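Long-range contacts in fucolectin-related protein (Streptococcus pneumoniae, PDB 2WMF), which hydrolyses host blood-group carbohydrate antigens as a family 98 glycoside hydrolase, probably in support of fucose utilization by the bacterium: residues A[149-154]-A[177-182]; A[38-43]-A[315-320]. All coordinates share one frame; numbering follows the deposited sequence.

Both contacts belong to the eight-stranded parallel barrel of the family 98 module, with about 21 Å between their centres. Interaction 1 joins the ends of two adjacent strands, 143-149 and 176-180, and the loops that follow them; interaction 2 packs the first barrel strand, 39-45, against helix 307-322, which follows the eighth. Along the chain 38-43 comes first and 315-320 last, so interaction 1 is nested inside the loop that interaction 2 closes. The two meet through the barrel interior, where CD1 of I178 lies 4.0 Å from CD1 of L41. Interaction 1 thus lies at the C-terminal rim of the barrel, whereas interaction 2 lies on its outer wall and ties its start to its end.

Interaction 1. Residues A[149-154]-A[177-182]; sequences IENYWI and FIWHDH
OD2 of D181 is gripped by two donors, ND2 of N151 and NE1 of W179, each 2.8 Å from it. The amide N-H arrives on the syn side, nearly straight at 172° but out of the carboxylate plane, while the indole N-H meets the anti lone pair of OD2, near the ring plane. OD1 takes the backbone N of N151 at 2.8 Å through its syn lone pair. Asparagine suits this place: with CG beside its own backbone N (chi1 -58°), its amide turns toward the same carboxylate as its main-chain N-H. Aspartate suits too: its two oxygens accept three donors from two segments, which together fix its rotation. Before this loop the strands still pair in parallel, E150 N giving H180 O a 3.0 Å bond, with I149 and H180 side by side on one face. Y152, in the type I turn N151-I154, lays its ring obliquely against D181 and H182, CD2 3.9 Å from CB of H182. The pair marks the C-terminal ends of barrel strands 143-149 and 176-180, where enzymes of this fold carry their active sites. Strand 207-212 flanks it, K212 salt-bridged to E150, and W179 reaches S163 of helix 159-172.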
ATOM      1  N   ILE A 149       2.599 -15.097   3.501  1.00  8.49           N
ATOM      2  CA  ILE A 149       2.229 -14.370   2.284  1.00  8.69           C
ATOM      3  C   ILE A 149       1.523 -15.276   1.296  1.00  9.52           C
ATOM      4  O   ILE A 149       2.084 -16.287   0.925  1.00 10.16           O
ATOM      5  CB  ILE A 149       3.506 -13.762   1.589  1.00  8.14           C
ATOM      6  CG1 ILE A 149       4.267 -12.822   2.524  1.00  9.31           C
ATOM      7  CG2 ILE A 149       3.109 -12.950   0.327  1.00 10.71           C
ATOM      8  CD1 ILE A 149       5.525 -12.179   1.903  1.00 11.16           C
ATOM      9  N   GLU A 150       0.300 -14.897   0.893  1.00  9.24           N
ATOM     10  CA  GLU A 150      -0.373 -15.414  -0.322  1.00  8.87           C
ATOM     11  C   GLU A 150      -0.874 -16.857  -0.224  1.00  8.82           C
ATOM     12  O   GLU A 150      -0.129 -17.790  -0.462  1.00  8.40           O
ATOM     13  CB  GLU A 150       0.503 -15.313  -1.569  1.00  8.84           C
ATOM     14  CG  GLU A 150      -0.249 -15.644  -2.847  1.00  9.30           C
ATOM     15  CD  GLU A 150       0.690 -15.592  -4.061  1.00 11.03           C
ATOM     16  OE1 GLU A 150       1.381 -14.553  -4.291  1.00 11.91           O
ATOM     17  OE2 GLU A 150       0.780 -16.632  -4.758  1.00 14.21           O
ATOM     18  N   ASN A 151      -2.178 -17.003  -0.005  1.00  9.07           N
ATOM     19  CA  ASN A 151      -2.827 -18.313   0.109  1.00  8.85           C
ATOM     20  C   ASN A 151      -4.225 -18.375  -0.494  1.00  8.92           C
ATOM     21  O   ASN A 151      -4.871 -19.396  -0.409  1.00  8.76           O
ATOM     22  CB  ASN A 151      -2.928 -18.720   1.592  1.00  8.92           C
ATOM     23  CG  ASN A 151      -1.593 -18.765   2.285  1.00  8.24           C
ATOM     24  OD1 ASN A 151      -0.908 -19.774   2.233  1.00 10.13           O
ATOM     25  ND2 ASN A 151      -1.217 -17.652   2.941  1.00  7.30           N
ATOM     26  N   TYR A 152      -4.689 -17.267  -1.069  1.00  8.84           N
ATOM     27  CA  TYR A 152      -6.098 -17.180  -1.541  1.00  9.20           C
ATOM     28  C   TYR A 152      -6.422 -18.237  -2.627  1.00  9.93           C
ATOM     29  O   TYR A 152      -7.585 -18.613  -2.784  1.00 10.98           O
ATOM     30  CB  TYR A 152      -6.458 -15.724  -1.988  1.00 10.52           C
ATOM     31  CG  TYR A 152      -5.369 -15.102  -2.835  1.00  9.78           C
ATOM     32  CD1 TYR A 152      -5.175 -15.463  -4.184  1.00 11.97           C
ATOM     33  CD2 TYR A 152      -4.483 -14.183  -2.292  1.00 10.45           C
ATOM     34  CE1 TYR A 152      -4.117 -14.909  -4.920  1.00 12.70           C
ATOM     35  CE2 TYR A 152      -3.464 -13.662  -3.005  1.00 11.00           C
ATOM     36  CZ  TYR A 152      -3.280 -14.010  -4.334  1.00 13.10           C
ATOM     37  OH  TYR A 152      -2.182 -13.455  -5.002  1.00 15.06           O
ATOM     38  N   TRP A 153      -5.414 -18.689  -3.358  1.00  9.00           N
ATOM     39  CA  TRP A 153      -5.632 -19.673  -4.411  1.00  9.70           C
ATOM     40  C   TRP A 153      -5.405 -21.123  -3.999  1.00 10.26           C
ATOM     41  O   TRP A 153      -5.554 -22.055  -4.824  1.00 11.46           O
ATOM     42  CB  TRP A 153      -4.789 -19.335  -5.650  1.00 10.39           C
ATOM     43  CG  TRP A 153      -3.297 -19.309  -5.394  1.00 11.30           C
ATOM     44  CD1 TRP A 153      -2.587 -18.259  -4.908  1.00 12.78           C
ATOM     45  CD2 TRP A 153      -2.346 -20.372  -5.617  1.00 13.75           C
ATOM     46  NE1 TRP A 153      -1.257 -18.604  -4.777  1.00 12.30           N
ATOM     47  CE2 TRP A 153      -1.080 -19.888  -5.239  1.00 12.41           C
ATOM     48  CE3 TRP A 153      -2.439 -21.685  -6.117  1.00 12.70           C
ATOM     49  CZ2 TRP A 153       0.081 -20.653  -5.345  1.00 11.94           C
ATOM     50  CZ3 TRP A 153      -1.256 -22.442  -6.228  1.00 12.89           C
ATOM     51  CH2 TRP A 153      -0.030 -21.942  -5.822  1.00 13.00           C
ATOM     52  N   ILE A 154      -5.063 -21.314  -2.729  1.00  9.44           N
ATOM     53  CA  ILE A 154      -4.557 -22.618  -2.257  1.00 10.60           C
ATOM     54  C   ILE A 154      -4.802 -22.788  -0.751  1.00  9.23           C
ATOM     55  O   ILE A 154      -3.928 -23.184   0.026  1.00 10.32           O
ATOM     56  CB  ILE A 154      -3.081 -22.808  -2.719  1.00 10.28           C
ATOM     57  CG1 ILE A 154      -2.551 -24.209  -2.472  1.00 11.59           C
ATOM     58  CG2 ILE A 154      -2.136 -21.745  -2.126  1.00 11.65           C
ATOM     59  CD1 ILE A 154      -1.480 -24.611  -3.495  1.00 14.76           C
ATOM     60  N   PHE A 177       4.134 -10.819  13.705  1.00  7.76           N
ATOM     61  CA  PHE A 177       3.689 -11.759  12.690  1.00  7.82           C
ATOM     62  C   PHE A 177       2.891 -10.938  11.692  1.00  7.35           C
ATOM     63  O   PHE A 177       1.890 -10.294  12.047  1.00  7.43           O
ATOM     64  CB  PHE A 177       2.810 -12.854  13.301  1.00  8.10           C
ATOM     65  CG  PHE A 177       2.403 -13.964  12.321  1.00  9.00           C
ATOM     66  CD1 PHE A 177       3.226 -15.048  12.126  1.00  8.70           C
ATOM     67  CD2 PHE A 177       1.240 -13.849  11.549  1.00  8.27           C
ATOM     68  CE1 PHE A 177       2.905 -16.063  11.234  1.00  7.88           C
ATOM     69  CE2 PHE A 177       0.888 -14.846  10.669  1.00  9.19           C
ATOM     70  CZ  PHE A 177       1.720 -15.943  10.486  1.00  8.88           C
ATOM     71  N   ILE A 178       3.343 -10.969  10.441  1.00  7.45           N
ATOM     72  CA  ILE A 178       2.746 -10.135   9.358  1.00  8.44           C
ATOM     73  C   ILE A 178       2.149 -11.070   8.308  1.00  8.35           C
ATOM     74  O   ILE A 178       2.877 -11.846   7.676  1.00  8.53           O
ATOM     75  CB  ILE A 178       3.765  -9.171   8.727  1.00  8.43           C
ATOM     76  CG1 ILE A 178       4.401  -8.294   9.818  1.00  9.13           C
ATOM     77  CG2 ILE A 178       3.089  -8.292   7.609  1.00  8.03           C
ATOM     78  CD1 ILE A 178       5.359  -7.253   9.295  1.00 10.90           C
ATOM     79  N   TRP A 179       0.827 -10.962   8.129  1.00  9.15           N
ATOM     80  CA  TRP A 179       0.084 -11.843   7.208  1.00  7.86           C
ATOM     81  C   TRP A 179      -0.479 -11.045   6.015  1.00  7.90           C
ATOM     82  O   TRP A 179      -1.384 -10.254   6.202  1.00  9.00           O
ATOM     83  CB  TRP A 179      -1.070 -12.562   7.948  1.00  8.88           C
ATOM     84  CG  TRP A 179      -1.696 -13.705   7.188  1.00  8.77           C
ATOM     85  CD1 TRP A 179      -1.655 -13.932   5.831  1.00  9.27           C
ATOM     86  CD2 TRP A 179      -2.474 -14.766   7.744  1.00  8.75           C
ATOM     87  NE1 TRP A 179      -2.364 -15.055   5.519  1.00  7.90           N
ATOM     88  CE2 TRP A 179      -2.891 -15.584   6.669  1.00  9.19           C
ATOM     89  CE3 TRP A 179      -2.876 -15.100   9.052  1.00  9.20           C
ATOM     90  CZ2 TRP A 179      -3.656 -16.740   6.873  1.00  8.59           C
ATOM     91  CZ3 TRP A 179      -3.633 -16.217   9.259  1.00  9.56           C
ATOM     92  CH2 TRP A 179      -4.029 -17.031   8.170  1.00  9.72           C
ATOM     93  N   HIS A 180       0.081 -11.245   4.819  1.00  6.84           N
ATOM     94  CA  HIS A 180      -0.413 -10.603   3.590  1.00  7.51           C
ATOM     95  C   HIS A 180      -1.305 -11.591   2.850  1.00  8.00           C
ATOM     96  O   HIS A 180      -0.885 -12.709   2.481  1.00  9.33           O
ATOM     97  CB  HIS A 180       0.747 -10.234   2.646  1.00  6.90           C
ATOM     98  CG  HIS A 180       1.600  -9.087   3.101  1.00  8.11           C
ATOM     99  ND1 HIS A 180       1.193  -7.768   3.030  1.00  9.81           N
ATOM    100  CD2 HIS A 180       2.877  -9.065   3.552  1.00  8.49           C
ATOM    101  CE1 HIS A 180       2.177  -6.985   3.449  1.00  9.40           C
ATOM    102  NE2 HIS A 180       3.216  -7.740   3.760  1.00  8.99           N
ATOM    103  N   ASP A 181      -2.548 -11.185   2.588  1.00  7.89           N
ATOM    104  CA  ASP A 181      -3.493 -12.050   1.853  1.00  8.09           C
ATOM    105  C   ASP A 181      -4.681 -11.217   1.398  1.00  7.74           C
ATOM    106  O   ASP A 181      -4.718  -9.999   1.623  1.00  7.42           O
ATOM    107  CB  ASP A 181      -3.893 -13.292   2.693  1.00  7.87           C
ATOM    108  CG  ASP A 181      -3.468 -14.586   2.063  1.00  9.11           C
ATOM    109  OD1 ASP A 181      -3.510 -14.660   0.811  1.00  9.36           O
ATOM    110  OD2 ASP A 181      -3.052 -15.512   2.826  1.00  8.51           O
ATOM    111  N   HIS A 182      -5.608 -11.848   0.697  1.00  8.41           N
ATOM    112  CA  HIS A 182      -6.589 -11.100  -0.075  1.00  8.00           C
ATOM    113  C   HIS A 182      -7.880 -11.885  -0.249  1.00  8.77           C
ATOM    114  O   HIS A 182      -7.875 -13.122  -0.153  1.00  7.56           O
ATOM    115  CB  HIS A 182      -6.004 -10.740  -1.443  1.00  7.85           C
ATOM    116  CG  HIS A 182      -6.438  -9.410  -1.927  1.00  7.86           C
ATOM    117  ND1 HIS A 182      -7.308  -9.202  -2.974  1.00 11.66           N
ATOM    118  CD2 HIS A 182      -6.155  -8.188  -1.426  1.00  5.14           C
ATOM    119  CE1 HIS A 182      -7.497  -7.905  -3.129  1.00  6.03           C
ATOM    120  NE2 HIS A 182      -6.823  -7.269  -2.189  1.00 10.56           N
TER

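Interaction 2. Residues A[38-43]-A[315-320]; sequences PLLLSP and PFFRHA
F317 holds CG anti to the backbone N (chi1 -168°), swinging its ring out from the helix and under CB of L40; the same torsion in L40 (chi1 174°) sends its branch on past the ring, CD2 4.2 Å from CD2 of F317. This is strand-to-helix packing in a (beta/alpha)8 barrel: 39-45 is the first strand, and helix 307-322, coming after the last strand, lies against its outer side. CB of L40 sits nearly over the ring centre in a CH-pi contact, 3.6 Å from the centroid of the F317 ring and 12° off its normal. Leucine suits the place because, while its CB meets the ring face, its apolar branch packs in the buried layer beside the ring, next to I313 and I314 of the same helix. Two residues earlier, P38 meets the ring obliquely, its CB 3.9 Å from CE1 of F317. The compact, apolar proline ring also reaches the helix itself, close to the small side chain of A320, which lets the chain approach. L39 points the other way, away from the helix. Backbone bonds of L39 to T288 and Y290, and of L40 to Y73 and A75, seat strand 39-45 between the second strand, 74-79, and the eighth, 289-293, closing the barrel. The phenyl tip presses onto the main chain as well, with CZ of F317 3.5 Å from N of L40.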
ATOM      1  N   PRO A  38       5.481   4.337  11.289  1.00  8.08           N
ATOM      2  CA  PRO A  38       5.105   3.319  10.313  1.00  8.72           C
ATOM      3  C   PRO A  38       6.301   2.457   9.926  1.00  8.46           C
ATOM      4  O   PRO A  38       7.454   2.726  10.329  1.00  8.88           O
ATOM      5  CB  PRO A  38       4.619   4.157   9.133  1.00  8.75           C
ATOM      6  CG  PRO A  38       5.422   5.429   9.212  1.00  8.31           C
ATOM      7  CD  PRO A  38       5.517   5.685  10.704  1.00  7.05           C
ATOM      8  N   LEU A  39       6.027   1.388   9.172  1.00  8.90           N
ATOM      9  CA  LEU A  39       7.048   0.431   8.782  1.00  8.54           C
ATOM     10  C   LEU A  39       7.063   0.192   7.267  1.00  8.47           C
ATOM     11  O   LEU A  39       6.017  -0.062   6.645  1.00  8.41           O
ATOM     12  CB  LEU A  39       6.855  -0.934   9.517  1.00  8.22           C
ATOM     13  CG  LEU A  39       7.865  -2.032   9.168  1.00  9.36           C
ATOM     14  CD1 LEU A  39       9.256  -1.593   9.675  1.00  9.04           C
ATOM     15  CD2 LEU A  39       7.492  -3.409   9.765  1.00  9.76           C
ATOM     16  N   LEU A  40       8.245   0.376   6.680  1.00  8.25           N
ATOM     17  CA  LEU A  40       8.470   0.085   5.250  1.00  8.64           C
ATOM     18  C   LEU A  40       9.291  -1.186   5.139  1.00  9.04           C
ATOM     19  O   LEU A  40      10.412  -1.246   5.642  1.00  8.89           O
ATOM     20  CB  LEU A  40       9.185   1.268   4.586  1.00  8.90           C
ATOM     21  CG  LEU A  40       9.633   1.082   3.119  1.00  8.30           C
ATOM     22  CD1 LEU A  40       8.376   1.085   2.229  1.00  9.07           C
ATOM     23  CD2 LEU A  40      10.633   2.155   2.627  1.00 10.84           C
ATOM     24  N   LEU A  41       8.739  -2.198   4.453  1.00  8.55           N
ATOM     25  CA  LEU A  41       9.416  -3.421   4.152  1.00  9.74           C
ATOM     26  C   LEU A  41       9.922  -3.416   2.686  1.00  9.08           C
ATOM     27  O   LEU A  41       9.184  -3.076   1.767  1.00  9.30           O
ATOM     28  CB  LEU A  41       8.517  -4.638   4.368  1.00  9.96           C
ATOM     29  CG  LEU A  41       8.126  -4.935   5.820  1.00 10.72           C
ATOM     30  CD1 LEU A  41       6.923  -5.900   5.906  1.00 11.68           C
ATOM     31  CD2 LEU A  41       9.330  -5.495   6.577  1.00 12.25           C
ATOM     32  N   SER A  42      11.182  -3.779   2.526  1.00  8.92           N
ATOM     33  CA  SER A  42      11.827  -3.951   1.227  1.00  9.24           C
ATOM     34  C   SER A  42      12.384  -5.365   1.137  1.00  9.32           C
ATOM     35  O   SER A  42      13.129  -5.794   2.009  1.00  9.65           O
ATOM     36  CB  SER A  42      12.923  -2.920   1.005  1.00  9.14           C
ATOM     37  OG  SER A  42      12.470  -1.598   1.257  1.00  9.28           O
ATOM     38  N   PRO A  43      11.984  -6.126   0.092  1.00  9.65           N
ATOM     39  CA  PRO A  43      12.302  -7.537   0.038  1.00 10.17           C
ATOM     40  C   PRO A  43      13.527  -7.973  -0.774  1.00 10.15           C
ATOM     41  O   PRO A  43      13.829  -7.397  -1.847  1.00  9.95           O
ATOM     42  CB  PRO A  43      11.057  -8.140  -0.612  1.00 10.14           C
ATOM     43  CG  PRO A  43      10.630  -7.078  -1.556  1.00 10.16           C
ATOM     44  CD  PRO A  43      11.053  -5.751  -0.997  1.00  8.47           C
ATOM     45  N   PRO A 315       8.946   8.869  -1.541  1.00  8.63           N
ATOM     46  CA  PRO A 315       8.311  10.159  -1.230  1.00  8.57           C
ATOM     47  C   PRO A 315       7.017  10.013  -0.429  1.00  8.26           C
ATOM     48  O   PRO A 315       6.773  10.795   0.506  1.00  8.48           O
ATOM     49  CB  PRO A 315       8.105  10.794  -2.615  1.00  7.81           C
ATOM     50  CG  PRO A 315       9.227  10.219  -3.420  1.00  8.53           C
ATOM     51  CD  PRO A 315       9.283   8.769  -2.977  1.00  8.44           C
ATOM     52  N   PHE A 316       6.214   8.984  -0.737  1.00  8.66           N
ATOM     53  CA  PHE A 316       4.967   8.826  -0.009  1.00  8.60           C
ATOM     54  C   PHE A 316       5.239   8.298   1.397  1.00  8.47           C
ATOM     55  O   PHE A 316       4.621   8.765   2.341  1.00  9.21           O
ATOM     56  CB  PHE A 316       3.891   8.027  -0.713  1.00  9.18           C
ATOM     57  CG  PHE A 316       2.581   8.247  -0.087  1.00  8.95           C
ATOM     58  CD1 PHE A 316       1.822   9.366  -0.417  1.00  8.82           C
ATOM     59  CD2 PHE A 316       2.152   7.410   0.915  1.00  8.67           C
ATOM     60  CE1 PHE A 316       0.639   9.652   0.280  1.00 10.32           C
ATOM     61  CE2 PHE A 316       0.923   7.668   1.599  1.00 10.24           C
ATOM     62  CZ  PHE A 316       0.185   8.789   1.268  1.00 11.08           C
ATOM     63  N   PHE A 317       6.191   7.395   1.544  1.00  8.65           N
ATOM     64  CA  PHE A 317       6.526   6.895   2.875  1.00  8.75           C
ATOM     65  C   PHE A 317       7.066   8.033   3.776  1.00  9.06           C
ATOM     66  O   PHE A 317       6.721   8.092   4.992  1.00  8.56           O
ATOM     67  CB  PHE A 317       7.493   5.732   2.830  1.00  8.46           C
ATOM     68  CG  PHE A 317       7.627   5.030   4.162  1.00  8.29           C
ATOM     69  CD1 PHE A 317       6.579   4.295   4.692  1.00  8.23           C
ATOM     70  CD2 PHE A 317       8.788   5.158   4.895  1.00  7.74           C
ATOM     71  CE1 PHE A 317       6.675   3.700   5.908  1.00  7.91           C
ATOM     72  CE2 PHE A 317       8.897   4.542   6.142  1.00  8.00           C
ATOM     73  CZ  PHE A 317       7.834   3.826   6.652  1.00  8.39           C
ATOM     74  N   ARG A 318       7.867   8.935   3.195  1.00  9.61           N
ATOM     75  CA  ARG A 318       8.334  10.134   3.915  1.00  9.81           C
ATOM     76  C   ARG A 318       7.131  10.973   4.372  1.00  8.97           C
ATOM     77  O   ARG A 318       7.112  11.495   5.504  1.00  9.60           O
ATOM     78  CB  ARG A 318       9.319  10.963   3.097  1.00 11.41           C
ATOM     79  CG  ARG A 318      10.697  10.369   3.006  1.00 12.23           C
ATOM     80  CD  ARG A 318      11.639  11.201   2.152  1.00 15.58           C
ATOM     81  NE  ARG A 318      13.016  10.818   2.411  1.00 15.98           N
ATOM     82  CZ  ARG A 318      13.975  10.825   1.518  1.00 16.76           C
ATOM     83  NH1 ARG A 318      13.742  11.185   0.266  1.00 20.58           N
ATOM     84  NH2 ARG A 318      15.181  10.457   1.870  1.00 20.06           N
ATOM     85  N   HIS A 319       6.127  11.139   3.506  1.00  8.27           N
ATOM     86  CA  HIS A 319       4.893  11.809   3.914  1.00  8.64           C
ATOM     87  C   HIS A 319       4.306  11.151   5.162  1.00  8.19           C
ATOM     88  O   HIS A 319       3.887  11.852   6.122  1.00  8.76           O
ATOM     89  CB  HIS A 319       3.837  11.844   2.795  1.00  8.71           C
ATOM     90  CG  HIS A 319       2.586  12.546   3.206  1.00  9.16           C
ATOM     91  ND1 HIS A 319       2.477  13.922   3.265  1.00  9.70           N
ATOM     92  CD2 HIS A 319       1.387  12.053   3.595  1.00 10.02           C
ATOM     93  CE1 HIS A 319       1.249  14.238   3.641  1.00  9.95           C
ATOM     94  NE2 HIS A 319       0.588  13.130   3.900  1.00 10.92           N
ATOM     95  N   ALA A 320       4.261   9.825   5.161  1.00  8.14           N
ATOM     96  CA  ALA A 320       3.650   9.044   6.246  1.00  8.11           C
ATOM     97  C   ALA A 320       4.460   9.126   7.565  1.00  8.62           C
ATOM     98  O   ALA A 320       3.880   9.054   8.657  1.00  9.66           O
ATOM     99  CB  ALA A 320       3.460   7.580   5.816  1.00  7.59           C
TER